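Beta-glucanase (Podospora anserina, PDB 4LE4) probably hydrolyses beta-glucans as a glycoside hydrolase of family 131, and binds the cello-oligosaccharide cellotriose. Local coordinates at residues W5-D17 against L46-Q60. Numbering follows the deposited sequence.
Sequences WDGRFNDMTSSAD and LSPDYKNPADTGSRQ
Arg59 NH2 reaches two backbone carbonyls of the opposing loop, giving hydrogen bonds to Met12 O at 2.7 Å and Asn10 O at 3.0 Å. Both oxygens lie near the guanidinium plane, although the nitrogen stands above each carbonyl plane. A long, multiply donating arginine suits this place: with CG turned away from the backbone N (chi1 178°), the chain then bends at chi3 and brings NH2 to the Phe9-Met12 type I turn. Asn10, running the other way alongside Arg59, uses both ends of its amide. OD1 accepts from Arg59 N in the carbonyl plane, while ND2 donates almost straight to Gly57 O (3.0 Å, 170°). That same Gly57 O also lies over one face of the Arg8 guanidinium, offset toward its rim, while Arg8 NE and NH1 hold Asp6 side-on in a salt bridge. The remaining nitrogen of Arg8, NH2, donates to a water that in turn donates to Asp55 OD1. Replacing Arg8 with an alanine would probably leave the Asp6 carboxylate without its charged mate and break this water link to Asp55. Gly57 suits its tight spot, since a CB there would clash with Arg8 NH2. Farther along, Leu46 sets CD2 over the centre of the Phe9 ring, a CH-pi contact 4.0 Å from the centroid, and turns CD1 to Met12 CB and the Ser14-Ser15 peptide; its forked end fills both places. Together these contacts join the loop after strand 2-6 to the long connection between antiparallel strands 44-47 and 61-66, at one sheet of the concanavalin-like beta-sandwich expected for this clan.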
# COMPACT_ATOMS: atom_id res chain seq x y z
N TRP A 5 1.11 2.19 14.93
CA TRP A 5 1.64 3.24 14.09
C TRP A 5 0.52 3.74 13.18
O TRP A 5 -0.27 2.95 12.65
CB TRP A 5 2.83 2.72 13.28
CG TRP A 5 3.24 3.65 12.15
CD1 TRP A 5 4.11 4.70 12.21
CD2 TRP A 5 2.80 3.56 10.78
NE1 TRP A 5 4.25 5.27 10.96
CE2 TRP A 5 3.46 4.59 10.07
CE3 TRP A 5 1.93 2.70 10.10
CZ2 TRP A 5 3.26 4.80 8.68
CZ3 TRP A 5 1.73 2.91 8.69
CH2 TRP A 5 2.40 3.95 8.02
N ASP A 6 0.43 5.06 13.05
CA ASP A 6 -0.60 5.71 12.25
C ASP A 6 -0.02 6.36 11.00
O ASP A 6 0.77 7.31 11.07
CB ASP A 6 -1.28 6.78 13.11
CG ASP A 6 -2.65 7.14 12.60
OD1 ASP A 6 -2.85 7.11 11.36
OD2 ASP A 6 -3.53 7.49 13.44
N GLY A 7 -0.45 5.86 9.83
CA GLY A 7 0.07 6.43 8.61
C GLY A 7 -1.03 7.10 7.83
O GLY A 7 -0.93 7.21 6.61
N ARG A 8 -2.04 7.61 8.52
CA ARG A 8 -3.15 8.24 7.83
C ARG A 8 -2.98 9.70 7.42
O ARG A 8 -3.90 10.26 6.85
CB ARG A 8 -4.42 8.03 8.64
CG ARG A 8 -4.82 6.56 8.58
CD ARG A 8 -5.97 6.24 9.45
NE ARG A 8 -5.73 6.45 10.88
CZ ARG A 8 -6.66 6.27 11.81
NH1 ARG A 8 -6.37 6.46 13.09
NH2 ARG A 8 -7.88 5.89 11.45
N PHE A 9 -1.81 10.27 7.73
CA PHE A 9 -1.38 11.64 7.40
C PHE A 9 -2.17 12.71 8.17
O PHE A 9 -2.05 13.89 7.86
CB PHE A 9 -1.57 11.91 5.90
CG PHE A 9 -0.92 10.89 4.98
CD1 PHE A 9 0.44 10.88 4.76
CD2 PHE A 9 -1.71 9.95 4.30
CE1 PHE A 9 1.03 9.96 3.87
CE2 PHE A 9 -1.12 9.03 3.41
CZ PHE A 9 0.25 9.05 3.20
N ASN A 10 -2.92 12.30 9.19
CA ASN A 10 -3.77 13.24 9.92
C ASN A 10 -3.12 14.45 10.55
O ASN A 10 -3.79 15.47 10.74
CB ASN A 10 -4.62 12.50 10.97
CG ASN A 10 -5.72 11.68 10.35
OD1 ASN A 10 -6.20 11.98 9.24
ND2 ASN A 10 -6.16 10.67 11.06
N ASP A 11 -1.83 14.37 10.86
CA ASP A 11 -1.11 15.51 11.42
C ASP A 11 -0.33 16.29 10.36
O ASP A 11 0.45 17.18 10.69
CB ASP A 11 -0.18 15.06 12.55
CG ASP A 11 -0.93 14.77 13.84
OD1 ASP A 11 -2.17 14.90 13.87
OD2 ASP A 11 -0.27 14.41 14.86
N MET A 12 -0.51 15.95 9.09
CA MET A 12 0.17 16.67 8.02
C MET A 12 -0.80 17.59 7.32
O MET A 12 -1.97 17.26 7.14
CB MET A 12 0.70 15.73 6.94
CG MET A 12 1.91 14.97 7.36
SD MET A 12 2.49 14.03 5.94
CE MET A 12 3.25 12.70 6.81
N THR A 13 -0.30 18.74 6.90
CA THR A 13 -1.12 19.67 6.17
C THR A 13 -1.10 19.34 4.68
O THR A 13 -2.12 19.39 4.01
CB THR A 13 -0.64 21.08 6.43
OG1 THR A 13 -0.88 21.37 7.82
CG2 THR A 13 -1.36 22.10 5.54
N SER A 14 0.07 18.94 4.20
CA SER A 14 0.26 18.63 2.78
C SER A 14 1.43 17.63 2.67
O SER A 14 2.12 17.38 3.64
CB SER A 14 0.60 19.90 2.01
OG SER A 14 1.97 20.26 2.16
N SER A 15 1.66 17.09 1.48
CA SER A 15 2.75 16.12 1.31
C SER A 15 4.14 16.73 1.48
O SER A 15 5.13 15.99 1.59
CB SER A 15 2.64 15.45 -0.07
OG SER A 15 2.76 16.41 -1.10
N ALA A 16 4.21 18.06 1.50
CA ALA A 16 5.48 18.77 1.72
C ALA A 16 6.04 18.39 3.08
O ALA A 16 7.24 18.46 3.29
CB ALA A 16 5.27 20.31 1.67
N ASP A 17 5.18 17.98 4.00
CA ASP A 17 5.65 17.61 5.31
C ASP A 17 6.55 16.37 5.28
O ASP A 17 7.26 16.10 6.23
CB ASP A 17 4.47 17.41 6.27
CG ASP A 17 3.69 18.72 6.51
OD1 ASP A 17 4.31 19.79 6.37
OD2 ASP A 17 2.48 18.69 6.84
N LEU A 46 -1.71 15.12 -1.18
CA LEU A 46 -2.79 14.79 -0.27
C LEU A 46 -4.03 15.63 -0.56
O LEU A 46 -3.91 16.80 -0.94
CB LEU A 46 -2.38 15.07 1.19
CG LEU A 46 -1.05 14.52 1.69
CD1 LEU A 46 -0.78 14.98 3.13
CD2 LEU A 46 -1.09 12.98 1.61
N SER A 47 -5.19 15.03 -0.35
CA SER A 47 -6.47 15.70 -0.53
C SER A 47 -7.60 14.87 0.03
O SER A 47 -7.53 13.63 0.06
CB SER A 47 -6.73 15.98 -2.02
OG SER A 47 -8.03 16.50 -2.21
N PRO A 48 -8.65 15.54 0.53
CA PRO A 48 -9.80 14.83 1.07
C PRO A 48 -10.46 14.09 -0.10
O PRO A 48 -11.20 13.15 0.10
CB PRO A 48 -10.70 15.96 1.58
CG PRO A 48 -9.72 17.04 1.92
CD PRO A 48 -8.80 16.99 0.72
N ASP A 49 -10.17 14.53 -1.33
CA ASP A 49 -10.78 13.90 -2.47
C ASP A 49 -10.09 12.61 -2.86
O ASP A 49 -10.57 11.89 -3.71
CB ASP A 49 -10.76 14.83 -3.70
CG ASP A 49 -11.40 16.20 -3.43
OD1 ASP A 49 -12.26 16.30 -2.53
OD2 ASP A 49 -11.05 17.18 -4.13
N TYR A 50 -8.98 12.32 -2.22
CA TYR A 50 -8.19 11.14 -2.58
C TYR A 50 -8.33 9.97 -1.63
O TYR A 50 -7.55 9.03 -1.73
CB TYR A 50 -6.71 11.53 -2.65
CG TYR A 50 -6.35 12.61 -3.64
CD1 TYR A 50 -7.17 12.89 -4.74
CD2 TYR A 50 -5.15 13.30 -3.51
CE1 TYR A 50 -6.79 13.83 -5.69
CE2 TYR A 50 -4.76 14.24 -4.47
CZ TYR A 50 -5.59 14.50 -5.55
OH TYR A 50 -5.19 15.43 -6.50
N LYS A 51 -9.28 10.02 -0.70
CA LYS A 51 -9.47 8.91 0.26
C LYS A 51 -10.79 8.19 0.06
O LYS A 51 -11.65 8.63 -0.71
CB LYS A 51 -9.50 9.44 1.69
CG LYS A 51 -10.74 10.28 1.97
CD LYS A 51 -10.94 10.56 3.45
CE LYS A 51 -12.36 11.09 3.72
NZ LYS A 51 -12.59 11.19 5.16
N ASN A 52 -10.93 7.05 0.73
CA ASN A 52 -12.18 6.33 0.70
C ASN A 52 -13.17 7.26 1.47
O ASN A 52 -12.97 7.53 2.64
CB ASN A 52 -12.03 5.04 1.48
CG ASN A 52 -13.28 4.20 1.47
OD1 ASN A 52 -14.40 4.72 1.35
ND2 ASN A 52 -13.11 2.88 1.59
N PRO A 53 -14.26 7.70 0.82
CA PRO A 53 -15.18 8.59 1.54
C PRO A 53 -15.79 8.03 2.82
O PRO A 53 -16.19 8.80 3.69
CB PRO A 53 -16.26 8.89 0.49
CG PRO A 53 -15.58 8.65 -0.83
CD PRO A 53 -14.76 7.40 -0.53
N ALA A 54 -15.85 6.71 2.94
CA ALA A 54 -16.44 6.07 4.12
C ALA A 54 -15.49 6.07 5.30
O ALA A 54 -15.89 5.86 6.45
CB ALA A 54 -16.83 4.63 3.77
N ASP A 55 -14.21 6.29 5.03
CA ASP A 55 -13.19 6.31 6.08
C ASP A 55 -13.13 7.67 6.76
O ASP A 55 -12.33 8.52 6.40
CB ASP A 55 -11.80 6.03 5.51
CG ASP A 55 -10.73 5.95 6.59
OD1 ASP A 55 -11.02 6.19 7.78
OD2 ASP A 55 -9.57 5.63 6.24
N THR A 56 -13.95 7.83 7.79
CA THR A 56 -13.97 9.10 8.51
C THR A 56 -12.78 9.22 9.44
O THR A 56 -12.57 10.26 10.09
CB THR A 56 -15.30 9.25 9.29
OG1 THR A 56 -15.43 8.19 10.22
CG2 THR A 56 -16.46 9.22 8.34
N GLY A 57 -11.98 8.16 9.50
CA GLY A 57 -10.80 8.17 10.34
C GLY A 57 -9.60 8.81 9.65
O GLY A 57 -8.60 9.14 10.31
N SER A 58 -9.69 9.02 8.34
CA SER A 58 -8.60 9.63 7.56
C SER A 58 -9.10 10.97 7.04
O SER A 58 -10.14 11.02 6.40
CB SER A 58 -8.25 8.75 6.35
OG SER A 58 -7.68 7.52 6.76
N ARG A 59 -8.37 12.05 7.31
CA ARG A 59 -8.82 13.36 6.83
C ARG A 59 -8.53 13.55 5.34
O ARG A 59 -9.36 14.07 4.59
CB ARG A 59 -8.15 14.48 7.63
CG ARG A 59 -8.55 15.87 7.14
CD ARG A 59 -8.09 16.92 8.14
NE ARG A 59 -6.69 16.80 8.50
CZ ARG A 59 -5.67 17.26 7.80
NH1 ARG A 59 -5.84 17.90 6.64
NH2 ARG A 59 -4.44 17.14 8.30
N GLN A 60 -7.36 13.09 4.91
CA GLN A 60 -6.98 13.23 3.53
C GLN A 60 -6.43 11.89 3.03
O GLN A 60 -5.94 11.11 3.82
CB GLN A 60 -5.88 14.26 3.39
CG GLN A 60 -6.27 15.70 3.69
CD GLN A 60 -5.20 16.65 3.25
OE1 GLN A 60 -4.20 16.88 3.95
NE2 GLN A 60 -5.40 17.22 2.06
O HOH W 1 -5.21 8.69 4.86
O HOH W 2 -5.36 12.61 6.75
O HOH W 3 -9.16 4.66 9.30
O HOH W 4 -3.97 15.08 6.21
O HOH W 5 -7.03 15.63 10.95
O HOH W 6 -0.49 17.61 -0.53